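PDB 4B9W: tudor domain-containing protein 1, which acts in spermatogenesis as a scaffold of the piRNA pathway, binding arginine-methylated Piwi proteins through Tudor domains, here the extended third one, to help silence transposons. Local coordinates for residues A66-P71 with A85-I90; S93-V98 with V106-T111. All coordinates share one frame; numbering follows the deposited sequence.

Contact 1: residues A66-P71 with A85-I90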
loop_
_atom_site.group_PDB
_atom_site.type_symbol
_atom_site.label_atom_id
_atom_site.label_comp_id
_atom_site.label_asym_id
_atom_site.label_seq_id
_atom_site.Cartn_x
_atom_site.Cartn_y
_atom_site.Cartn_z
ATOM N N ALA A 66 17.090 4.541 -9.481
ATOM C CA ALA A 66 15.855 3.987 -8.905
ATOM C C ALA A 66 14.917 3.450 -9.987
ATOM O O ALA A 66 14.614 4.126 -10.954
ATOM C CB ALA A 66 15.146 5.027 -8.044
ATOM N N GLU A 67 14.511 2.199 -9.825
ATOM C CA GLU A 67 13.506 1.584 -10.653
ATOM C C GLU A 67 12.635 0.768 -9.701
ATOM O O GLU A 67 13.136 0.247 -8.688
ATOM C CB GLU A 67 14.145 0.701 -11.721
ATOM C CG GLU A 67 13.137 0.004 -12.623
ATOM C CD GLU A 67 12.177 0.951 -13.342
ATOM O OE1 GLU A 67 12.603 1.553 -14.361
ATOM O OE2 GLU A 67 11.009 1.081 -12.898
ATOM N N ILE A 68 11.347 0.677 -10.014
ATOM C CA ILE A 68 10.387 0.034 -9.136
ATOM C C ILE A 68 10.703 -1.441 -8.925
ATOM O O ILE A 68 10.918 -2.201 -9.884
ATOM C CB ILE A 68 8.950 0.173 -9.653
ATOM C CG1 ILE A 68 8.568 1.654 -9.748
ATOM C CG2 ILE A 68 7.974 -0.546 -8.726
ATOM C CD1 ILE A 68 8.536 2.363 -8.417
ATOM N N GLY A 69 10.742 -1.829 -7.656
ATOM C CA GLY A 69 11.087 -3.176 -7.273
ATOM C C GLY A 69 12.584 -3.471 -7.309
ATOM O O GLY A 69 12.954 -4.614 -7.117
ATOM N N ARG A 70 13.448 -2.475 -7.543
ATOM C CA ARG A 70 14.923 -2.702 -7.548
ATOM C C ARG A 70 15.534 -2.723 -6.129
ATOM O O ARG A 70 15.219 -1.884 -5.285
ATOM C CB ARG A 70 15.666 -1.630 -8.378
ATOM C CG ARG A 70 17.154 -1.922 -8.580
ATOM C CD ARG A 70 17.897 -0.866 -9.401
ATOM N NE ARG A 70 17.302 -0.620 -10.719
ATOM C CZ ARG A 70 17.505 -1.349 -11.819
ATOM N NH1 ARG A 70 18.320 -2.409 -11.809
ATOM N NH2 ARG A 70 16.891 -1.012 -12.954
ATOM N N PRO A 71 16.465 -3.656 -5.878
ATOM C CA PRO A 71 17.079 -3.648 -4.567
ATOM C C PRO A 71 18.111 -2.535 -4.429
ATOM O O PRO A 71 18.702 -2.102 -5.414
ATOM C CB PRO A 71 17.731 -5.033 -4.468
ATOM C CG PRO A 71 17.273 -5.792 -5.667
ATOM C CD PRO A 71 16.964 -4.773 -6.699
ATOM N N ALA A 85 16.878 -2.682 1.104
ATOM C CA ALA A 85 15.586 -2.149 0.733
ATOM C C ALA A 85 15.257 -2.452 -0.736
ATOM O O ALA A 85 16.137 -2.795 -1.527
ATOM C CB ALA A 85 15.577 -0.656 0.990
ATOM N N LEU A 86 13.957 -2.370 -1.058
ATOM C CA LEU A 86 13.435 -2.384 -2.406
ATOM C C LEU A 86 12.711 -1.064 -2.669
ATOM O O LEU A 86 11.963 -0.556 -1.812
ATOM C CB LEU A 86 12.441 -3.549 -2.609
ATOM C CG LEU A 86 12.943 -4.983 -2.732
ATOM C CD1 LEU A 86 11.762 -5.959 -2.594
ATOM C CD2 LEU A 86 13.701 -5.223 -4.043
ATOM N N VAL A 87 12.917 -0.517 -3.867
ATOM C CA VAL A 87 12.187 0.664 -4.302
ATOM C C VAL A 87 10.691 0.318 -4.442
ATOM O O VAL A 87 10.302 -0.568 -5.216
ATOM C CB VAL A 87 12.777 1.215 -5.616
ATOM C CG1 VAL A 87 11.940 2.363 -6.170
ATOM C CG2 VAL A 87 14.219 1.656 -5.391
ATOM N N LYS A 88 9.855 1.016 -3.684
ATOM C CA LYS A 88 8.425 0.783 -3.710
ATOM C C LYS A 88 7.714 1.866 -4.529
ATOM O O LYS A 88 6.851 1.555 -5.354
ATOM C CB LYS A 88 7.875 0.705 -2.285
ATOM C CG LYS A 88 6.433 0.216 -2.228
ATOM C CD LYS A 88 6.197 -0.700 -1.044
ATOM C CE LYS A 88 5.311 -1.889 -1.393
ATOM N NZ LYS A 88 3.921 -1.671 -0.917
ATOM N N GLU A 89 8.102 3.124 -4.328
ATOM C CA GLU A 89 7.503 4.237 -5.064
ATOM C C GLU A 89 8.511 5.310 -5.460
ATOM O O GLU A 89 9.474 5.545 -4.740
ATOM C CB GLU A 89 6.413 4.895 -4.218
ATOM C CG GLU A 89 5.495 3.916 -3.505
ATOM C CD GLU A 89 4.262 4.576 -2.959
ATOM O OE1 GLU A 89 4.112 5.796 -3.117
ATOM O OE2 GLU A 89 3.424 3.868 -2.396
ATOM N N ILE A 90 8.269 5.957 -6.602
ATOM C CA ILE A 90 9.000 7.172 -6.996
ATOM C C ILE A 90 8.012 8.332 -7.087
ATOM O O ILE A 90 7.024 8.298 -7.858
ATOM C CB ILE A 90 9.752 7.020 -8.333
ATOM C CG1 ILE A 90 10.713 5.830 -8.262
ATOM C CG2 ILE A 90 10.556 8.276 -8.661
ATOM C CD1 ILE A 90 11.315 5.450 -9.593
#
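Val87 meets segment 66-71 with both its backbone and its side chain. Gly69 N donates to Val87 O at 2.8 Å, and Val87 N donates to Arg70 O at 3.0 Å with 165° at the hydrogen. Between these two bonds the Val87 side chain pushes in under the turn, CB standing 3.2 Å from Glu67 O, the same oxygen that takes the Arg70 N bond of the type II turn from Glu67 to Arg70. Gly69 has a positive phi (78°), a backbone conformation that suits a residue with no side chain. In the Tudor barrel, an SH3-like antiparallel sheet, this turn leads strand 71-76 in alongside strand 81-90, and Pro71 pairs with Leu86 at a non-hydrogen-bonded position. There Leu86 CD2 lies 4.0 Å from Pro71 CG. At the other end Ile68 CD1 reaches over the backbone to 3.6 Å from Lys88 O and also meets Ile90 CG1, while Ile90 CD1 touches Ala66 CB. Glu67 bends at its second torsion (chi2 57°), bringing OE2 to accept from Ile68 N and also from Lys145 N of the second subunit. Farther out, Ile68 and Ile90 pack on the bound peptide, a basic side chain of which forms a salt bridge with Glu89.

Contact 2: residues S93-V98 with V106-T111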
loop_
_atom_site.group_PDB
_atom_site.type_symbol
_atom_site.label_atom_id
_atom_site.label_comp_id
_atom_site.label_asym_id
_atom_site.label_seq_id
_atom_site.Cartn_x
_atom_site.Cartn_y
_atom_site.Cartn_z
ATOM N N SER A 93 8.243 14.797 -6.353
ATOM C CA SER A 93 9.353 15.552 -5.776
ATOM C C SER A 93 10.710 15.060 -6.193
ATOM O O SER A 93 11.688 15.807 -6.098
ATOM C CB SER A 93 9.279 15.514 -4.247
ATOM O OG SER A 93 9.251 14.181 -3.788
ATOM N N GLY A 94 10.795 13.797 -6.609
ATOM C CA GLY A 94 12.096 13.144 -6.856
ATOM C C GLY A 94 12.487 12.207 -5.729
ATOM O O GLY A 94 13.436 11.438 -5.847
ATOM N N ASN A 95 11.771 12.264 -4.619
ATOM C CA ASN A 95 12.016 11.308 -3.526
ATOM C C ASN A 95 11.489 9.937 -3.860
ATOM O O ASN A 95 10.676 9.779 -4.770
ATOM C CB ASN A 95 11.389 11.802 -2.227
ATOM C CG ASN A 95 12.123 12.980 -1.666
ATOM O OD1 ASN A 95 13.064 13.467 -2.280
ATOM N ND2 ASN A 95 11.693 13.454 -0.507
ATOM N N VAL A 96 11.959 8.952 -3.111
ATOM C CA VAL A 96 11.688 7.545 -3.385
ATOM C C VAL A 96 11.207 6.898 -2.069
ATOM O O VAL A 96 11.817 7.120 -1.009
ATOM C CB VAL A 96 12.978 6.833 -3.904
ATOM C CG1 VAL A 96 12.731 5.360 -4.159
ATOM C CG2 VAL A 96 13.518 7.483 -5.182
ATOM N N LYS A 97 10.111 6.135 -2.114
ATOM C CA LYS A 97 9.737 5.300 -0.962
ATOM C C LYS A 97 10.341 3.937 -1.085
ATOM O O LYS A 97 10.266 3.294 -2.133
ATOM C CB LYS A 97 8.233 5.153 -0.794
ATOM C CG LYS A 97 7.589 6.455 -0.415
ATOM C CD LYS A 97 6.221 6.256 0.153
ATOM C CE LYS A 97 5.649 7.602 0.517
ATOM N NZ LYS A 97 4.198 7.479 0.777
ATOM N N VAL A 98 10.916 3.488 0.018
ATOM C CA VAL A 98 11.610 2.230 0.053
ATOM C C VAL A 98 11.005 1.316 1.109
ATOM O O VAL A 98 10.615 1.787 2.178
ATOM C CB VAL A 98 13.108 2.437 0.328
ATOM C CG1 VAL A 98 13.736 3.137 -0.859
ATOM C CG2 VAL A 98 13.320 3.214 1.636
ATOM N N VAL A 106 8.174 0.927 5.556
ATOM C CA VAL A 106 8.359 1.694 4.331
ATOM C C VAL A 106 8.648 3.133 4.733
ATOM O O VAL A 106 7.909 3.690 5.525
ATOM C CB VAL A 106 7.087 1.650 3.445
ATOM C CG1 VAL A 106 7.153 2.688 2.313
ATOM C CG2 VAL A 106 6.877 0.244 2.891
ATOM N N GLU A 107 9.706 3.730 4.193
ATOM C CA GLU A 107 10.031 5.141 4.456
ATOM C C GLU A 107 10.275 5.941 3.148
ATOM O O GLU A 107 10.783 5.412 2.166
ATOM C CB GLU A 107 11.291 5.258 5.337
ATOM C CG GLU A 107 11.300 4.447 6.635
ATOM C CD GLU A 107 10.181 4.810 7.599
ATOM O OE1 GLU A 107 9.814 6.006 7.641
ATOM O OE2 GLU A 107 9.684 3.897 8.328
ATOM N N GLU A 108 9.946 7.224 3.164
ATOM C CA GLU A 108 10.308 8.139 2.084
ATOM C C GLU A 108 11.717 8.689 2.294
ATOM O O GLU A 108 11.995 9.300 3.335
ATOM C CB GLU A 108 9.337 9.298 2.035
ATOM C CG GLU A 108 9.656 10.283 0.916
ATOM C CD GLU A 108 8.593 11.341 0.752
ATOM O OE1 GLU A 108 7.454 11.092 1.175
ATOM O OE2 GLU A 108 8.898 12.419 0.191
ATOM N N VAL A 109 12.600 8.468 1.312
ATOM C CA VAL A 109 13.970 8.964 1.361
ATOM C C VAL A 109 14.311 9.831 0.138
ATOM O O VAL A 109 13.556 9.886 -0.853
ATOM C CB VAL A 109 14.990 7.814 1.530
ATOM C CG1 VAL A 109 14.707 7.033 2.809
ATOM C CG2 VAL A 109 14.997 6.867 0.333
ATOM N N THR A 110 15.408 10.571 0.262
ATOM C CA THR A 110 15.971 11.333 -0.830
ATOM C C THR A 110 17.025 10.485 -1.552
ATOM O O THR A 110 17.429 9.395 -1.069
ATOM C CB THR A 110 16.679 12.604 -0.304
ATOM O OG1 THR A 110 17.773 12.222 0.541
ATOM C CG2 THR A 110 15.710 13.507 0.466
ATOM N N THR A 111 17.512 11.011 -2.673
ATOM C CA THR A 111 18.503 10.311 -3.494
ATOM C C THR A 111 19.870 10.140 -2.825
ATOM O O THR A 111 20.585 9.182 -3.125
ATOM C CB THR A 111 18.682 10.987 -4.860
ATOM O OG1 THR A 111 18.771 12.413 -4.695
ATOM C CG2 THR A 111 17.506 10.662 -5.743
HETATM O O HOH W 1 15.460 13.340 -3.611
#
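Val96 and Val109 bond to each other through both their amides, Val96 N to Val109 O at 2.9 Å and Val109 N to Val96 O at 2.8 Å, both nearly straight. Val98 and Glu107 repeat this pair of hydrogen bonds, and Lys97 and Glu108 form the non-hydrogen-bonded pair between them, with CA atoms 4.2 Å apart. This is the register of an antiparallel hairpin, its strand axes 153° apart. Among apolar contacts, Val98 CG1 meets Val109 CG2 at 4.1 Å on the face shared with Val96, where Leu114 packs against all three valines. Polar side-chain contacts join Asn95, just before strand 96-98, to Glu108 on the Lys97 face. Asn95 ND2 donates to Glu108 OE2 at 3.1 Å, using the carboxylate's anti lone pair, with amide and carboxylate planes 70° apart. Glu108 gets there by an extended chain, CG opposite the backbone N (chi1 -179°). Asn95 OD1 accepts a hydrogen bond from a water, 2.7 Å away, that accepts from Thr111 N. Replacing Asn95 with a leucine would probably cost Glu108 OE2 its amide donor and the water its acceptor. Lys97 NZ, 4.9 Å from Glu108 OE1, may stabilise the carboxylate's charge electrostatically, whereas Asn95 holds it directly.

Contact 1 is complete by residue 90 and contact 2 begins at 93; their centres lie 9 Å apart. Both belong to one antiparallel sheet of the Tudor domain, ordered 106-109, 96-100, 81-90, 71-76, 114-116, in which strands 81-90 and 96-100 are neighbours. The two contacts touch directly there: Lys88 N and Lys97 O, like Glu89 O and Lys97 N, lie 2.8 Å apart as probable hydrogen bonds, and Lys88 and Glu89 both face Lys97 in a classic beta bulge. Val87 and Val96 pack together beside it. The bound MILI peptide is contacted from contact 1, whereas contact 2 completes the sheet at its 106-109 edge.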